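Local coordinates for protein antibiotic biosynthesis monooxygenase (Rhodospirillum rubrum, PDB 4HL9) that probably acts as a monooxygenase, a small alpha-beta protein with the ferredoxin-like fold of the antibiotic biosynthesis monooxygenase family, at residues V48-T51 and R52-P55; F93-L96 and V97-N101. All coordinates share one frame; numbering follows the deposited sequence.

Contact 1: V48-T51 and R52-P55; sequences VEKT and RQEP
Arg-52 lays its side chain back along Val-48, one helical turn earlier, where helix 37-52 of the ferredoxin-like fold runs into the loop before strand 59-65. The backbones are joined by a helical i to i+4 hydrogen bond from Arg-52 N to Val-48 O, 3.0 Å long. With CG set anti to the carbonyl carbon (chi1 -75°) and the chain extended as far as NE, the arginine first skirts this same carbonyl: CB lies beside Val-48 O, CG comes to 3.3 Å from Val-48 O, and CD lies between the two, still near Val-48 O and now also approaching the methyl CG1 of Val-48. Beyond CD the flat group takes over. Val-48 CG1, turned anti to its own backbone N (chi1 167°), sits over the middle of one guanidinium face, with CZ of Arg-52 at 3.5 Å from CG1. NE and NH1 are almost as near to the methyl, so one methyl spreads its contact over the whole flat group. The polar ends serve strand 59-65: NE is hydrogen-bonded to Tyr-60 O and NH2 forms a salt bridge with Asp-61, which fixes the rotation of the group above the valine.

The helical bonding weakens after this point. Gln-53 N makes only weak bonds, to Glu-49 O and Lys-50 O, while its CG packs 3.3 Å from Glu-49 O. Thr-51 to Glu-54 then forms a type I turn, closed by Glu-54 N to Thr-51 O at 2.9 Å. The buried side chains of these two residues run side by side. His-87 and His-92 both hydrogen-bond to Glu-54 OE2, and this same oxygen lies 3.5 Å from the methyl CG2 of Thr-51.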
ATOM      1  N   VAL A  48      15.897  -4.617   0.605  1.00 18.90           N
ATOM      2  CA  VAL A  48      15.612  -3.177   0.630  1.00 20.51           C
ATOM      3  C   VAL A  48      16.858  -2.365   0.254  1.00 21.50           C
ATOM      4  O   VAL A  48      16.808  -1.504  -0.649  1.00 21.41           O
ATOM      5  CB  VAL A  48      15.018  -2.756   1.983  1.00 19.71           C
ATOM      6  CG1 VAL A  48      15.008  -1.236   2.148  1.00 21.04           C
ATOM      7  CG2 VAL A  48      13.609  -3.310   2.122  1.00 19.70           C
ATOM      8  N   GLU A  49      17.980  -2.679   0.897  1.00 22.09           N
ATOM      9  CA  GLU A  49      19.231  -1.969   0.632  1.00 24.63           C
ATOM     10  C   GLU A  49      19.680  -2.062  -0.841  1.00 24.34           C
ATOM     11  O   GLU A  49      20.009  -1.043  -1.450  1.00 24.86           O
ATOM     12  CB  GLU A  49      20.320  -2.449   1.594  1.00 25.11           C
ATOM     13  CG  GLU A  49      21.752  -2.211   1.129  1.00 30.71           C
ATOM     14  CD  GLU A  49      22.742  -2.935   2.017  1.00 35.86           C
ATOM     15  OE1 GLU A  49      23.150  -4.063   1.647  1.00 39.34           O
ATOM     16  OE2 GLU A  49      23.078  -2.392   3.091  1.00 36.94           O
ATOM     17  N   LYS A  50      19.645  -3.263  -1.412  1.00 24.08           N
ATOM     18  CA  LYS A  50      20.083  -3.477  -2.798  1.00 24.05           C
ATOM     19  C   LYS A  50      19.100  -2.909  -3.807  1.00 23.57           C
ATOM     20  O   LYS A  50      19.508  -2.393  -4.867  1.00 22.89           O
ATOM     21  CB  LYS A  50      20.289  -4.975  -3.107  1.00 23.80           C
ATOM     22  CG  LYS A  50      21.505  -5.673  -2.487  1.00 26.64           C
ATOM     23  CD  LYS A  50      22.830  -5.057  -2.895  1.00 30.49           C
ATOM     24  CE  LYS A  50      24.024  -6.009  -2.627  1.00 30.74           C
ATOM     25  NZ  LYS A  50      23.956  -6.743  -1.329  1.00 30.88           N
ATOM     26  N   THR A  51      17.805  -3.025  -3.503  1.00 22.10           N
ATOM     27  CA  THR A  51      16.786  -2.494  -4.405  1.00 21.52           C
ATOM     28  C   THR A  51      16.904  -0.976  -4.510  1.00 21.76           C
ATOM     29  O   THR A  51      16.811  -0.432  -5.611  1.00 20.34           O
ATOM     30  CB  THR A  51      15.350  -2.905  -4.037  1.00 21.24           C
ATOM     31  OG1 THR A  51      15.211  -4.327  -4.123  1.00 21.09           O
ATOM     32  CG2 THR A  51      14.343  -2.276  -5.014  1.00 22.22           C
ATOM     33  N   ARG A  52      17.118  -0.309  -3.375  1.00 22.58           N
ATOM     34  CA  ARG A  52      17.256   1.156  -3.355  1.00 24.13           C
ATOM     35  C   ARG A  52      18.473   1.645  -4.150  1.00 24.77           C
ATOM     36  O   ARG A  52      18.514   2.795  -4.590  1.00 25.50           O
ATOM     37  CB  ARG A  52      17.347   1.665  -1.921  1.00 23.75           C
ATOM     38  CG  ARG A  52      16.014   1.657  -1.183  1.00 23.32           C
ATOM     39  CD  ARG A  52      16.249   1.974   0.283  1.00 24.71           C
ATOM     40  NE  ARG A  52      14.994   2.155   1.011  1.00 22.97           N
ATOM     41  CZ  ARG A  52      14.923   2.235   2.339  1.00 23.49           C
ATOM     42  NH1 ARG A  52      16.022   2.133   3.072  1.00 22.33           N
ATOM     43  NH2 ARG A  52      13.756   2.401   2.931  1.00 21.87           N
ATOM     44  N   GLN A  53      19.457   0.767  -4.312  1.00 25.44           N
ATOM     45  CA  GLN A  53      20.628   1.037  -5.155  1.00 26.36           C
ATOM     46  C   GLN A  53      20.390   0.796  -6.654  1.00 25.69           C
ATOM     47  O   GLN A  53      21.276   1.047  -7.463  1.00 25.90           O
ATOM     48  CB  GLN A  53      21.835   0.229  -4.667  1.00 26.01           C
ATOM     49  CG  GLN A  53      22.237   0.573  -3.232  1.00 30.33           C
ATOM     50  CD  GLN A  53      23.333  -0.332  -2.689  1.00 34.50           C
ATOM     51  OE1 GLN A  53      23.602  -1.417  -3.230  1.00 36.34           O
ATOM     52  NE2 GLN A  53      23.965   0.106  -1.607  1.00 35.19           N
ATOM     53  N   GLU A  54      19.210   0.321  -7.044  1.00 25.16           N
ATOM     54  CA  GLU A  54      18.937   0.161  -8.472  1.00 24.78           C
ATOM     55  C   GLU A  54      18.802   1.544  -9.085  1.00 24.80           C
ATOM     56  O   GLU A  54      18.109   2.389  -8.516  1.00 23.66           O
ATOM     57  CB  GLU A  54      17.661  -0.634  -8.732  1.00 25.14           C
ATOM     58  CG  GLU A  54      17.788  -2.104  -8.402  1.00 25.11           C
ATOM     59  CD  GLU A  54      16.458  -2.815  -8.450  1.00 23.72           C
ATOM     60  OE1 GLU A  54      15.626  -2.487  -9.328  1.00 23.91           O
ATOM     61  OE2 GLU A  54      16.257  -3.725  -7.621  1.00 22.05           O
ATOM     62  N   PRO A  55      19.470   1.777 -10.241  1.00 24.79           N
ATOM     63  CA  PRO A  55      19.431   3.085 -10.902  1.00 24.97           C
ATOM     64  C   PRO A  55      18.018   3.638 -11.089  1.00 24.36           C
ATOM     65  O   PRO A  55      17.793   4.828 -10.885  1.00 24.50           O
ATOM     66  CB  PRO A  55      20.068   2.802 -12.283  1.00 24.87           C
ATOM     67  CG  PRO A  55      21.044   1.710 -12.034  1.00 25.72           C
ATOM     68  CD  PRO A  55      20.409   0.848 -10.911  1.00 24.75           C
TER

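Contact 2: F93-L96 and V97-N101; sequences FTRL and VPLIN
Val-97 covers one face of the Phe-93 ring from the next turn of helix 91-101, with its methyl CG2 standing almost exactly above the ring centre. CG2 is 3.6 Å from the ring centroid and only 2° off the normal, a well-formed CH-pi contact in which all six ring carbons are nearly equally far from the methyl. The two side chains cross obliquely. Phe-93 reaches this position because its CG is anti to the backbone N (chi1 -173°), which carries the ring along the helix side, while Val-97 directs CG2 rather than CG1 at it. That same methyl also approaches the carbonyl oxygen, Val-97 CG2 lying 3.3 Å from Phe-93 O, and the hydrogen bond from Val-97 N to Phe-93 O (3.0 Å) ties the two backbones together. His-87 meets the Phe-93 ring edge-to-face.

One residue on, the pattern changes. Pro-98 has no N-H to give, so Thr-94 O receives its ring instead: CD of Pro-98 lies 3.3 Å from Thr-94 O, with CG close behind, and the helix is kinked here. Leu-99 in turn sets its CG 3.3 Å from Arg-95 O. The guanidinium of Arg-95 is engaged by Glu-91 and Glu-46. Regular bonding resumes with Ile-100 N to Leu-96 O at 3.0 Å; Ile-100 also brings CG1 near that oxygen. The buried side chains of Leu-96 and Ile-100 both pack on helix 37-52.

Across this stretch the side chains therefore meet through methyl, methylene and aromatic groups, and between its two halves the hydrogen bonds are left to the backbone. The proline removes one of those bonds, and its ring carbons lie against the carbonyl of Thr-94 in its place.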
ATOM      1  N   PHE A  93      16.960  -9.642  -6.150  1.00 20.66           N
ATOM      2  CA  PHE A  93      15.563 -10.118  -6.193  1.00 20.10           C
ATOM      3  C   PHE A  93      15.460 -11.647  -6.389  1.00 20.82           C
ATOM      4  O   PHE A  93      14.768 -12.353  -5.609  1.00 18.69           O
ATOM      5  CB  PHE A  93      14.733  -9.371  -7.248  1.00 20.17           C
ATOM      6  CG  PHE A  93      13.254  -9.696  -7.233  1.00 20.89           C
ATOM      7  CD1 PHE A  93      12.785 -10.925  -7.688  1.00 22.75           C
ATOM      8  CD2 PHE A  93      12.324  -8.752  -6.783  1.00 22.00           C
ATOM      9  CE1 PHE A  93      11.419 -11.241  -7.675  1.00 21.80           C
ATOM     10  CE2 PHE A  93      10.940  -9.038  -6.786  1.00 21.48           C
ATOM     11  CZ  PHE A  93      10.489 -10.291  -7.225  1.00 21.58           C
ATOM     12  N   THR A  94      16.131 -12.160  -7.422  1.00 20.04           N
ATOM     13  CA  THR A  94      16.035 -13.579  -7.742  1.00 20.78           C
ATOM     14  C   THR A  94      16.698 -14.501  -6.697  1.00 20.52           C
ATOM     15  O   THR A  94      16.338 -15.670  -6.572  1.00 21.32           O
ATOM     16  CB  THR A  94      16.569 -13.893  -9.163  1.00 20.93           C
ATOM     17  OG1 THR A  94      17.920 -13.453  -9.251  1.00 21.59           O
ATOM     18  CG2 THR A  94      15.707 -13.192 -10.233  1.00 20.71           C
ATOM     19  N   ARG A  95      17.640 -13.982  -5.934  1.00 20.89           N
ATOM     20  CA  ARG A  95      18.224 -14.750  -4.840  1.00 21.35           C
ATOM     21  C   ARG A  95      17.349 -14.632  -3.574  1.00 21.56           C
ATOM     22  O   ARG A  95      16.934 -15.644  -3.000  1.00 20.89           O
ATOM     23  CB  ARG A  95      19.674 -14.305  -4.585  1.00 22.20           C
ATOM     24  CG  ARG A  95      20.326 -14.874  -3.316  1.00 24.08           C
ATOM     25  CD  ARG A  95      21.787 -14.479  -3.195  1.00 26.70           C
ATOM     26  NE  ARG A  95      22.031 -13.048  -3.403  1.00 29.15           N
ATOM     27  CZ  ARG A  95      22.021 -12.123  -2.445  1.00 31.01           C
ATOM     28  NH1 ARG A  95      21.770 -12.454  -1.185  1.00 29.93           N
ATOM     29  NH2 ARG A  95      22.250 -10.851  -2.755  1.00 30.97           N
ATOM     30  N   LEU A  96      17.037 -13.399  -3.175  1.00 21.09           N
ATOM     31  CA  LEU A  96      16.423 -13.155  -1.869  1.00 20.02           C
ATOM     32  C   LEU A  96      14.948 -13.540  -1.775  1.00 19.90           C
ATOM     33  O   LEU A  96      14.529 -14.097  -0.736  1.00 19.24           O
ATOM     34  CB  LEU A  96      16.677 -11.721  -1.367  1.00 19.59           C
ATOM     35  CG  LEU A  96      18.143 -11.352  -1.042  1.00 18.78           C
ATOM     36  CD1 LEU A  96      18.346  -9.836  -0.995  1.00 18.08           C
ATOM     37  CD2 LEU A  96      18.628 -11.994   0.240  1.00 19.97           C
ATOM     38  N   VAL A  97      14.174 -13.272  -2.838  1.00 19.57           N
ATOM     39  CA  VAL A  97      12.718 -13.431  -2.794  1.00 19.94           C
ATOM     40  C   VAL A  97      12.245 -14.893  -2.635  1.00 20.68           C
ATOM     41  O   VAL A  97      11.331 -15.162  -1.825  1.00 19.96           O
ATOM     42  CB  VAL A  97      11.974 -12.679  -3.942  1.00 19.93           C
ATOM     43  CG1 VAL A  97      10.490 -12.950  -3.896  1.00 21.32           C
ATOM     44  CG2 VAL A  97      12.202 -11.160  -3.832  1.00 19.92           C
ATOM     45  N   PRO A  98      12.834 -15.838  -3.413  1.00 20.46           N
ATOM     46  CA  PRO A  98      12.471 -17.240  -3.156  1.00 20.10           C
ATOM     47  C   PRO A  98      12.908 -17.709  -1.761  1.00 20.12           C
ATOM     48  O   PRO A  98      12.182 -18.486  -1.136  1.00 19.46           O
ATOM     49  CB  PRO A  98      13.198 -18.011  -4.268  1.00 20.60           C
ATOM     50  CG  PRO A  98      13.379 -16.971  -5.379  1.00 21.02           C
ATOM     51  CD  PRO A  98      13.662 -15.699  -4.632  1.00 20.12           C
ATOM     52  N   LEU A  99      14.039 -17.217  -1.254  1.00 19.62           N
ATOM     53  CA  LEU A  99      14.463 -17.576   0.102  1.00 20.00           C
ATOM     54  C   LEU A  99      13.481 -17.090   1.182  1.00 20.27           C
ATOM     55  O   LEU A  99      13.279 -17.762   2.193  1.00 20.91           O
ATOM     56  CB  LEU A  99      15.861 -17.060   0.407  1.00 19.80           C
ATOM     57  CG  LEU A  99      17.031 -17.636  -0.410  1.00 20.53           C
ATOM     58  CD1 LEU A  99      18.281 -16.870  -0.033  1.00 18.64           C
ATOM     59  CD2 LEU A  99      17.151 -19.151  -0.147  1.00 19.78           C
ATOM     60  N   ILE A 100      12.888 -15.924   0.945  1.00 19.62           N
ATOM     61  CA  ILE A 100      11.803 -15.393   1.755  1.00 18.97           C
ATOM     62  C   ILE A 100      10.533 -16.192   1.589  1.00 19.19           C
ATOM     63  O   ILE A 100       9.929 -16.631   2.583  1.00 19.51           O
ATOM     64  CB  ILE A 100      11.558 -13.893   1.453  1.00 18.60           C
ATOM     65  CG1 ILE A 100      12.740 -13.091   1.975  1.00 18.05           C
ATOM     66  CG2 ILE A 100      10.251 -13.427   2.120  1.00 17.14           C
ATOM     67  CD1 ILE A 100      12.957 -11.687   1.280  1.00 17.60           C
ATOM     68  N   ASN A 101      10.140 -16.430   0.342  1.00 19.32           N
ATOM     69  CA  ASN A 101       8.900 -17.115   0.051  1.00 20.41           C
ATOM     70  C   ASN A 101       8.870 -18.586   0.477  1.00 19.96           C
ATOM     71  O   ASN A 101       7.802 -19.134   0.637  1.00 19.52           O
ATOM     72  CB  ASN A 101       8.527 -16.992  -1.419  1.00 21.41           C
ATOM     73  CG  ASN A 101       8.138 -15.584  -1.798  1.00 25.68           C
ATOM     74  OD1 ASN A 101       7.962 -14.696  -0.937  1.00 27.22           O
ATOM     75  ND2 ASN A 101       8.001 -15.360  -3.102  1.00 29.34           N
TER

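How the contacts relate
Both contacts are local, each lying along one chain segment, and both are partly buried, but they belong to different helices. Contact 1 sits where helix 37-52 gives way to a loop, beside strand 59-65, whereas contact 2 lies within helix 91-101, which packs against helix 37-52. Their centres are 15 Å apart and their nearest atoms about 5 Å, so they do not touch; His-92, next to 93-96, bridges the gap by reaching Glu-54. A methyl covers a flat group in each: a charged guanidinium tied to the sheet in contact 1, an aromatic ring in contact 2. Polar ends reach strand 59-65 and histidines in contact 1; contact 2 meets mainly through hydrocarbon, Arg-95 pairing outside it.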